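Local coordinates for protein arginyl-trna synthetase (Thermus thermophilus, PDB 1IQ0) that probably attaches L-arginine to its cognate tRNA at the expense of ATP, as a monomeric class I aminoacyl-tRNA synthetase, at residues E117-L123 against V403-V408; V473-H477 against L577-L581. All blocks are in the same frame, centred on the assembly; numbering follows the deposited sequence.

Interaction 1 of 2, residues E117-L123 against V403-V408; sequences ELHVGHL and VSVDEV
Leu118 and Val405 join the HIGH region of this class I synthetase, which here reads HVGH over 119-122, to the start of helix 405-423. Val405 N donates to Leu118 O at 2.9 Å in a nearly straight bond (168° at the hydrogen), coming from above the carbonyl plane. Water 2 donates to the same oxygen and accepts from Asp406 N, so one carbonyl meets the first turn of the helix both directly and through solvent. Water 1 repeats the link further out, accepting from Leu118 N and donating to Asp406 OD2.

Beside this polar seam the valines pack. Val405 CG2, anti to its own carbonyl carbon, packs where the HIGH region turns into helix 120-138: it lies 3.2 Å from His119 O, and Leu118 CB and Leu123 CG also touch it. Val120 CG1 presses on Val408 CG2 at 3.9 Å, the two side chains crossing at about a right angle. Glu117 CG lies between its backbone N and carbonyl carbon (chi1 73°), which sets it 3.5 Å from Ser404 CB.

The next shell fixes both partners. Ser404 is the N-cap of helix 405-423, its OG accepting from Glu407 N, while Asp406 is held by a salt bridge to Lys175 and a hydrogen bond to Thr226. Helix 430-448 packs on Leu123 through Ile442 and Met446.

On the HIGH side, the peptide that carries Leu118 O is also gripped at its N-H: His119 N donates to His122 ND1 at 3.1 Å, the donor tilted 29° from the ring plane. The imidazoles also overlap: His122 CE1 sits 3.4 Å above the plane of the His119 ring, over its centre.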
loop_
_atom_site.group_PDB
_atom_site.type_symbol
_atom_site.label_atom_id
_atom_site.label_comp_id
_atom_site.label_asym_id
_atom_site.label_seq_id
_atom_site.Cartn_x
_atom_site.Cartn_y
_atom_site.Cartn_z
ATOM N N GLU A 117 21.022 5.895 -7.585
ATOM C CA GLU A 117 19.796 6.587 -7.172
ATOM C C GLU A 117 18.528 5.889 -7.646
ATOM O O GLU A 117 18.521 5.238 -8.683
ATOM C CB GLU A 117 19.796 8.042 -7.676
ATOM C CG GLU A 117 19.551 8.200 -9.175
ATOM C CD GLU A 117 20.773 7.871 -10.028
ATOM O OE1 GLU A 117 20.621 7.794 -11.267
ATOM O OE2 GLU A 117 21.879 7.697 -9.470
ATOM N N LEU A 118 17.449 6.035 -6.888
ATOM C CA LEU A 118 16.172 5.420 -7.249
ATOM C C LEU A 118 15.593 6.079 -8.499
ATOM O O LEU A 118 15.821 7.262 -8.746
ATOM C CB LEU A 118 15.158 5.561 -6.112
ATOM C CG LEU A 118 15.564 5.332 -4.652
ATOM C CD1 LEU A 118 14.300 4.973 -3.884
ATOM C CD2 LEU A 118 16.590 4.222 -4.502
ATOM N N HIS A 119 14.849 5.306 -9.284
ATOM C CA HIS A 119 14.228 5.812 -10.499
ATOM C C HIS A 119 12.701 5.691 -10.402
ATOM O O HIS A 119 12.185 5.042 -9.494
ATOM C CB HIS A 119 14.771 5.063 -11.725
ATOM C CG HIS A 119 14.437 3.604 -11.753
ATOM N ND1 HIS A 119 15.356 2.640 -12.114
ATOM C CD2 HIS A 119 13.283 2.942 -11.494
ATOM C CE1 HIS A 119 14.783 1.449 -12.073
ATOM N NE2 HIS A 119 13.525 1.605 -11.700
ATOM N N VAL A 120 11.987 6.307 -11.339
ATOM C CA VAL A 120 10.524 6.307 -11.322
ATOM C C VAL A 120 9.866 4.952 -11.105
ATOM O O VAL A 120 8.813 4.873 -10.474
ATOM C CB VAL A 120 9.941 6.928 -12.613
ATOM C CG1 VAL A 120 10.446 8.352 -12.770
ATOM C CG2 VAL A 120 10.321 6.087 -13.814
ATOM N N GLY A 121 10.474 3.890 -11.625
ATOM C CA GLY A 121 9.904 2.568 -11.446
ATOM C C GLY A 121 9.779 2.199 -9.979
ATOM O O GLY A 121 8.875 1.461 -9.582
ATOM N N HIS A 122 10.686 2.733 -9.170
ATOM C CA HIS A 122 10.714 2.469 -7.737
ATOM C C HIS A 122 9.683 3.292 -6.968
ATOM O O HIS A 122 9.371 2.983 -5.817
ATOM C CB HIS A 122 12.115 2.771 -7.190
ATOM C CG HIS A 122 13.190 1.934 -7.807
ATOM N ND1 HIS A 122 14.429 2.439 -8.144
ATOM C CD2 HIS A 122 13.216 0.619 -8.131
ATOM C CE1 HIS A 122 15.172 1.469 -8.647
ATOM N NE2 HIS A 122 14.460 0.356 -8.649
ATOM N N LEU A 123 9.166 4.341 -7.608
ATOM C CA LEU A 123 8.180 5.225 -6.991
ATOM C C LEU A 123 6.903 4.508 -6.591
ATOM O O LEU A 123 6.478 4.581 -5.442
ATOM C CB LEU A 123 7.812 6.361 -7.943
ATOM C CG LEU A 123 8.167 7.784 -7.531
ATOM C CD1 LEU A 123 7.646 8.727 -8.595
ATOM C CD2 LEU A 123 7.564 8.110 -6.177
ATOM N N VAL A 403 15.000 9.197 -15.560
ATOM C CA VAL A 403 14.940 10.303 -14.614
ATOM C C VAL A 403 14.826 9.745 -13.198
ATOM O O VAL A 403 14.005 8.868 -12.930
ATOM C CB VAL A 403 13.736 11.222 -14.908
ATOM C CG1 VAL A 403 13.719 12.401 -13.938
ATOM C CG2 VAL A 403 13.809 11.718 -16.344
ATOM N N SER A 404 15.669 10.251 -12.303
ATOM C CA SER A 404 15.684 9.810 -10.917
ATOM C C SER A 404 14.487 10.337 -10.145
ATOM O O SER A 404 13.886 11.351 -10.513
ATOM C CB SER A 404 16.949 10.297 -10.221
ATOM O OG SER A 404 16.894 11.700 -10.047
ATOM N N VAL A 405 14.156 9.645 -9.064
ATOM C CA VAL A 405 13.044 10.038 -8.220
ATOM C C VAL A 405 13.346 11.391 -7.597
ATOM O O VAL A 405 12.453 12.219 -7.434
ATOM C CB VAL A 405 12.810 8.999 -7.102
ATOM C CG1 VAL A 405 11.797 9.536 -6.083
ATOM C CG2 VAL A 405 12.306 7.699 -7.711
ATOM N N ASP A 406 14.608 11.620 -7.251
ATOM C CA ASP A 406 14.988 12.888 -6.650
ATOM C C ASP A 406 14.702 14.061 -7.586
ATOM O O ASP A 406 14.359 15.152 -7.129
ATOM C CB ASP A 406 16.463 12.880 -6.261
ATOM C CG ASP A 406 16.746 11.964 -5.088
ATOM O OD1 ASP A 406 15.836 11.762 -4.252
ATOM O OD2 ASP A 406 17.884 11.462 -4.997
ATOM N N GLU A 407 14.836 13.833 -8.890
ATOM C CA GLU A 407 14.567 14.886 -9.858
ATOM C C GLU A 407 13.065 15.102 -9.987
ATOM O O GLU A 407 12.613 16.238 -10.073
ATOM C CB GLU A 407 15.160 14.538 -11.222
ATOM C CG GLU A 407 16.678 14.511 -11.228
ATOM C CD GLU A 407 17.243 14.071 -12.564
ATOM O OE1 GLU A 407 17.039 14.792 -13.566
ATOM O OE2 GLU A 407 17.887 13.000 -12.607
ATOM N N VAL A 408 12.292 14.019 -10.008
ATOM C CA VAL A 408 10.849 14.158 -10.111
ATOM C C VAL A 408 10.366 14.926 -8.887
ATOM O O VAL A 408 9.496 15.786 -8.994
ATOM C CB VAL A 408 10.136 12.791 -10.187
ATOM C CG1 VAL A 408 8.623 12.991 -10.148
ATOM C CG2 VAL A 408 10.514 12.075 -11.483
HETATM O O HOH W 1 17.767 8.288 -4.649
HETATM O O HOH W 2 16.578 9.326 -7.019
#

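Interaction 2 of 2, residues V473-H477 against L577-L581; sequences VQYAH and LATGL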
loop_
_atom_site.group_PDB
_atom_site.type_symbol
_atom_site.label_atom_id
_atom_site.label_comp_id
_atom_site.label_asym_id
_atom_site.label_seq_id
_atom_site.Cartn_x
_atom_site.Cartn_y
_atom_site.Cartn_z
ATOM N N VAL A 473 -7.774 16.627 -3.195
ATOM C CA VAL A 473 -8.258 16.167 -1.898
ATOM C C VAL A 473 -7.687 17.038 -0.779
ATOM O O VAL A 473 -8.388 17.363 0.188
ATOM C CB VAL A 473 -7.875 14.690 -1.638
ATOM C CG1 VAL A 473 -8.461 14.221 -0.308
ATOM C CG2 VAL A 473 -8.371 13.812 -2.790
ATOM N N GLN A 474 -6.417 17.424 -0.903
ATOM C CA GLN A 474 -5.802 18.267 0.118
ATOM C C GLN A 474 -6.537 19.609 0.211
ATOM O O GLN A 474 -6.778 20.120 1.305
ATOM C CB GLN A 474 -4.322 18.513 -0.196
ATOM C CG GLN A 474 -3.406 17.289 -0.069
ATOM C CD GLN A 474 -1.956 17.622 -0.406
ATOM O OE1 GLN A 474 -1.670 18.199 -1.456
ATOM N NE2 GLN A 474 -1.038 17.260 0.483
ATOM N N TYR A 475 -6.903 20.168 -0.939
ATOM C CA TYR A 475 -7.599 21.452 -0.973
ATOM C C TYR A 475 -8.970 21.369 -0.294
ATOM O O TYR A 475 -9.384 22.294 0.403
ATOM C CB TYR A 475 -7.768 21.928 -2.419
ATOM C CG TYR A 475 -8.281 23.346 -2.508
ATOM C CD1 TYR A 475 -7.478 24.422 -2.125
ATOM C CD2 TYR A 475 -9.584 23.611 -2.929
ATOM C CE1 TYR A 475 -7.959 25.727 -2.158
ATOM C CE2 TYR A 475 -10.077 24.915 -2.964
ATOM C CZ TYR A 475 -9.260 25.968 -2.576
ATOM O OH TYR A 475 -9.743 27.256 -2.601
ATOM N N ALA A 476 -9.673 20.262 -0.502
ATOM C CA ALA A 476 -10.976 20.069 0.119
ATOM C C ALA A 476 -10.791 20.043 1.637
ATOM O O ALA A 476 -11.621 20.566 2.382
ATOM C CB ALA A 476 -11.606 18.758 -0.369
ATOM N N HIS A 477 -9.694 19.437 2.093
ATOM C CA HIS A 477 -9.413 19.383 3.522
ATOM C C HIS A 477 -9.120 20.776 4.070
ATOM O O HIS A 477 -9.620 21.147 5.134
ATOM C CB HIS A 477 -8.213 18.478 3.823
ATOM C CG HIS A 477 -7.750 18.559 5.246
ATOM N ND1 HIS A 477 -6.871 19.524 5.688
ATOM C CD2 HIS A 477 -8.098 17.838 6.340
ATOM C CE1 HIS A 477 -6.695 19.395 6.991
ATOM N NE2 HIS A 477 -7.429 18.379 7.412
ATOM N N LEU A 577 -10.941 13.285 5.820
ATOM C CA LEU A 577 -9.996 13.509 4.738
ATOM C C LEU A 577 -8.559 13.499 5.269
ATOM O O LEU A 577 -7.659 12.967 4.617
ATOM C CB LEU A 577 -10.286 14.831 4.034
ATOM C CG LEU A 577 -11.574 14.873 3.216
ATOM C CD1 LEU A 577 -11.673 16.219 2.523
ATOM C CD2 LEU A 577 -11.580 13.728 2.181
ATOM N N ALA A 578 -8.347 14.074 6.455
ATOM C CA ALA A 578 -7.010 14.117 7.058
ATOM C C ALA A 578 -6.518 12.704 7.363
ATOM O O ALA A 578 -5.382 12.357 7.061
ATOM C CB ALA A 578 -7.025 14.955 8.354
ATOM N N THR A 579 -7.387 11.899 7.968
ATOM C CA THR A 579 -7.056 10.520 8.308
ATOM C C THR A 579 -6.827 9.693 7.042
ATOM O O THR A 579 -5.827 8.988 6.929
ATOM C CB THR A 579 -8.179 9.890 9.159
ATOM O OG1 THR A 579 -8.233 10.567 10.421
ATOM C CG2 THR A 579 -7.922 8.394 9.398
ATOM N N GLY A 580 -7.752 9.793 6.089
ATOM C CA GLY A 580 -7.612 9.060 4.841
ATOM C C GLY A 580 -6.319 9.414 4.119
ATOM O O GLY A 580 -5.571 8.537 3.696
ATOM N N LEU A 581 -6.050 10.706 3.983
ATOM C CA LEU A 581 -4.839 11.177 3.316
ATOM C C LEU A 581 -3.586 10.595 3.971
ATOM O O LEU A 581 -2.658 10.155 3.295
ATOM C CB LEU A 581 -4.794 12.705 3.366
ATOM C CG LEU A 581 -4.965 13.511 2.068
ATOM C CD1 LEU A 581 -5.554 12.676 0.947
ATOM C CD2 LEU A 581 -5.827 14.719 2.372
#
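Helices 470-487 and 562-583 run roughly antiparallel here, the axes of segments 473-477 and 577-581 crossing at -149° with a closest approach of 10.0 Å. Two leucines one turn apart bridge that gap. Leu581 slides past Val473 in the opposite direction, bringing its CD1 to 3.5 Å from Val473 CG1, and its CD2 touches the same methyl. Leu577 forks: CD1 reaches Ala476 CB at 3.8 Å and also meets His477 N, while CD2 turns to Val473 CG1.

His477 closes the interface beside Leu577. With CG anti to the backbone N (chi1 171°), its ring extends toward helix 562-583, where Leu577 CB lies at the ring edge and Ala578 CB approaches NE2 obliquely at 3.6 Å. Its nitrogens make weak hydrogen bonds beyond the contact, NE2 with Gln574 OE1 and ND1 with Pro589 O. Gln474 directs NE2 to the carbonyl oxygens of Pro587 and Met436.

Helix 525-544 packs against the same side chains, Leu532 on Leu581, Leu535 on Leu577, and Ala536 and Trp539 on Ala476. Such apolar packing of antiparallel helices belongs to the helical bundle of the DALR anticodon-binding domain.

Overall arrangement
Both contacts are buried, yet they serve different domains. Interaction 1 lies in the class I catalytic domain and joins the signature HIGH region to a helix start; interaction 2 lies in the anticodon-binding domain and joins the early turns of one helix to the last turns of another. The chemistry follows: backbone groups of a loop and a first helical turn give interaction 1 its direct hydrogen bond and water bridges, whereas interaction 2 has no hydrogen bond between its segments and meets through methyl groups and one imidazole. They share no helix, and their centres are 26 Å apart. Helix 430-448 borders both, touching Leu123 of interaction 1 and accepting from Gln474 of interaction 2 through Met436.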